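Local coordinates for beta-hexosaminidase (Neisseria gonorrhoeae, PDB 6JTJ), which probably cleaves terminal beta-1,4-linked N-acetylglucosamine from peptide-linked peptidoglycan fragments during cell-wall recycling, at residues Ile280-Asp284 and Ile285-Gly289. Residues are numbered along the deposited sequence; the frame is centred on the assembly and turned at random.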
ATOM      1  N   ILE C 280      -1.014 -11.500  24.425  1.00 33.79           N
ATOM      2  CA  ILE C 280      -2.367 -11.246  23.928  1.00 30.95           C
ATOM      3  C   ILE C 280      -2.869 -12.368  23.030  1.00 28.92           C
ATOM      4  O   ILE C 280      -3.875 -12.988  23.332  1.00 27.23           O
ATOM      5  CB  ILE C 280      -2.478  -9.859  23.256  1.00 31.26           C
ATOM      6  CG1 ILE C 280      -2.311  -8.764  24.324  1.00 31.73           C
ATOM      7  CG2 ILE C 280      -3.831  -9.675  22.599  1.00 30.39           C
ATOM      8  CD1 ILE C 280      -1.968  -7.394  23.780  1.00 32.08           C
ATOM      9  N   LEU C 281      -2.158 -12.652  21.940  1.00 26.60           N
ATOM     10  CA  LEU C 281      -2.637 -13.651  20.988  1.00 24.74           C
ATOM     11  C   LEU C 281      -2.620 -15.089  21.532  1.00 23.83           C
ATOM     12  O   LEU C 281      -3.603 -15.802  21.392  1.00 23.03           O
ATOM     13  CB  LEU C 281      -1.845 -13.560  19.669  1.00 24.62           C
ATOM     14  CG  LEU C 281      -2.287 -14.472  18.526  1.00 24.41           C
ATOM     15  CD1 LEU C 281      -3.778 -14.358  18.242  1.00 23.97           C
ATOM     16  CD2 LEU C 281      -1.474 -14.172  17.264  1.00 23.89           C
ATOM     17  N   ARG C 282      -1.504 -15.530  22.106  1.00 25.31           N
ATOM     18  CA  ARG C 282      -1.421 -16.886  22.665  1.00 28.83           C
ATOM     19  C   ARG C 282      -2.224 -17.001  23.953  1.00 32.61           C
ATOM     20  O   ARG C 282      -3.168 -17.779  24.026  1.00 35.72           O
ATOM     21  CB  ARG C 282       0.032 -17.309  22.938  1.00 28.70           C
ATOM     22  CG  ARG C 282       0.920 -17.511  21.720  1.00 28.23           C
ATOM     23  CD  ARG C 282       0.474 -18.683  20.881  1.00 27.25           C
ATOM     24  NE  ARG C 282       1.390 -18.908  19.777  1.00 26.51           N
ATOM     25  CZ  ARG C 282       1.062 -19.451  18.604  1.00 24.91           C
ATOM     26  NH1 ARG C 282      -0.173 -19.838  18.337  1.00 23.46           N
ATOM     27  NH2 ARG C 282       2.005 -19.635  17.688  1.00 25.78           N
ATOM     28  N   ARG C 283      -1.844 -16.228  24.965  1.00 36.66           N
ATOM     29  CA  ARG C 283      -2.411 -16.403  26.303  1.00 42.95           C
ATOM     30  C   ARG C 283      -3.854 -15.953  26.405  1.00 42.53           C
ATOM     31  O   ARG C 283      -4.712 -16.715  26.810  1.00 44.03           O
ATOM     32  CB  ARG C 283      -1.608 -15.648  27.377  1.00 48.84           C
ATOM     33  CG  ARG C 283      -1.286 -16.537  28.557  1.00 55.37           C
ATOM     34  CD  ARG C 283      -1.136 -15.850  29.873  1.00 61.22           C
ATOM     35  NE  ARG C 283      -0.524 -14.538  29.933  1.00 65.94           N
ATOM     36  CZ  ARG C 283      -1.207 -13.402  29.874  1.00 65.49           C
ATOM     37  NH1 ARG C 283      -2.525 -13.411  29.660  1.00 64.77           N
ATOM     38  NH2 ARG C 283      -0.559 -12.261  29.988  1.00 64.54           N
ATOM     39  N   ASP C 284      -4.101 -14.696  26.074  1.00 38.88           N
ATOM     40  CA  ASP C 284      -5.406 -14.102  26.259  1.00 39.50           C
ATOM     41  C   ASP C 284      -6.429 -14.639  25.244  1.00 38.60           C
ATOM     42  O   ASP C 284      -7.551 -14.994  25.614  1.00 39.49           O
ATOM     43  CB  ASP C 284      -5.266 -12.595  26.171  1.00 44.30           C
ATOM     44  CG  ASP C 284      -6.425 -11.865  26.773  1.00 52.11           C
ATOM     45  OD1 ASP C 284      -7.558 -12.389  26.731  1.00 59.54           O
ATOM     46  OD2 ASP C 284      -6.211 -10.731  27.249  1.00 57.69           O
ATOM     47  N   ILE C 285      -6.044 -14.718  23.971  1.00 32.51           N
ATOM     48  CA  ILE C 285      -6.967 -15.153  22.932  1.00 28.22           C
ATOM     49  C   ILE C 285      -7.030 -16.683  22.812  1.00 26.66           C
ATOM     50  O   ILE C 285      -8.050 -17.229  22.386  1.00 25.65           O
ATOM     51  CB  ILE C 285      -6.639 -14.483  21.569  1.00 27.90           C
ATOM     52  CG1 ILE C 285      -6.911 -12.986  21.678  1.00 28.37           C
ATOM     53  CG2 ILE C 285      -7.446 -15.087  20.423  1.00 26.15           C
ATOM     54  CD1 ILE C 285      -6.352 -12.153  20.555  1.00 29.08           C
ATOM     55  N   GLY C 286      -5.948 -17.367  23.155  1.00 25.18           N
ATOM     56  CA  GLY C 286      -5.916 -18.833  23.091  1.00 25.16           C
ATOM     57  C   GLY C 286      -5.593 -19.399  21.724  1.00 24.05           C
ATOM     58  O   GLY C 286      -5.855 -20.570  21.454  1.00 24.69           O
ATOM     59  N   PHE C 287      -5.002 -18.583  20.853  1.00 23.30           N
ATOM     60  CA  PHE C 287      -4.703 -19.018  19.491  1.00 22.27           C
ATOM     61  C   PHE C 287      -3.591 -20.070  19.493  1.00 22.70           C
ATOM     62  O   PHE C 287      -2.527 -19.855  20.061  1.00 21.82           O
ATOM     63  CB  PHE C 287      -4.304 -17.794  18.635  1.00 21.87           C
ATOM     64  CG  PHE C 287      -3.924 -18.127  17.228  1.00 20.28           C
ATOM     65  CD1 PHE C 287      -4.857 -18.660  16.345  1.00 21.03           C
ATOM     66  CD2 PHE C 287      -2.632 -17.905  16.771  1.00 20.21           C
ATOM     67  CE1 PHE C 287      -4.503 -18.943  15.019  1.00 20.80           C
ATOM     68  CE2 PHE C 287      -2.275 -18.182  15.458  1.00 19.71           C
ATOM     69  CZ  PHE C 287      -3.207 -18.719  14.587  1.00 19.57           C
ATOM     70  N   LYS C 288      -3.825 -21.176  18.810  1.00 24.39           N
ATOM     71  CA  LYS C 288      -2.853 -22.261  18.734  1.00 26.74           C
ATOM     72  C   LYS C 288      -2.227 -22.480  17.371  1.00 24.67           C
ATOM     73  O   LYS C 288      -1.444 -23.405  17.197  1.00 24.48           O
ATOM     74  CB  LYS C 288      -3.519 -23.569  19.189  1.00 30.17           C
ATOM     75  CG  LYS C 288      -4.158 -23.465  20.574  1.00 33.52           C
ATOM     76  CD  LYS C 288      -4.199 -24.825  21.218  1.00 38.91           C
ATOM     77  CE  LYS C 288      -4.975 -24.823  22.519  1.00 42.43           C
ATOM     78  NZ  LYS C 288      -4.524 -23.693  23.379  1.00 44.82           N
ATOM     79  N   GLY C 289      -2.560 -21.644  16.395  1.00 23.29           N
ATOM     80  CA  GLY C 289      -2.055 -21.832  15.052  1.00 21.74           C
ATOM     81  C   GLY C 289      -0.717 -21.174  14.800  1.00 20.56           C
ATOM     82  O   GLY C 289       0.003 -20.808  15.717  1.00 18.80           O
TER
HETATM   83  O   HOH W   1      -2.530 -20.129  22.852  1.00 30.00           O
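The side chains of L281 and F287 leave the helix end together, CD1 of L281 packing 3.5 Å from CB of F287. With the leucine CG anti to the backbone N (chi1 -176°), the branch point stands beside F287; CD1 packs on CB and CG, and CD2 reaches the ring atom CD2 more loosely. I285 closes the greasy side: its CD1 lies 4.1 Å from CD1 of L281 and also meets CG2 of I280. Beneath this packing the helix widens into a pi-type turn, I285 N bonding to I280 O at 2.8 Å. F287 N then reaches back to L281 O, while the shorter link from G286 N to R282 O is weak. G286, with positive phi, takes the chain out of the helix.

R282 locks the outgoing chain. Its side chain bends at chi2 (-66°) and runs out beside the loop, where NH1 (2.8 Å) and NH2 (3.0 Å) both grip G289 O end-on. NH1 also bonds to F287 O at 2.9 Å, but from above that carbonyl's plane. Both acceptors lie in the guanidinium plane, so these bonds should hold the group's rotation, and D320 adds a salt bridge to NH2. The same loop turn lays G289 N 3.4 Å above the centre of the F287 ring.

The other flank is looser: R283, D284 and K288 are exposed, and a water bridges R282 O and F287 O, donating to both. D284 still forms a salt bridge with R245.

Helix 274-284 thus hands over to strand 290-295 of the glycoside hydrolase family 3 barrel, the strand carrying the predicted nucleophile D294. L281 and I285 touch F212 of strand 208-212, I285 and F287 lean on helix 242-249, and L281 and R282 pack on I291.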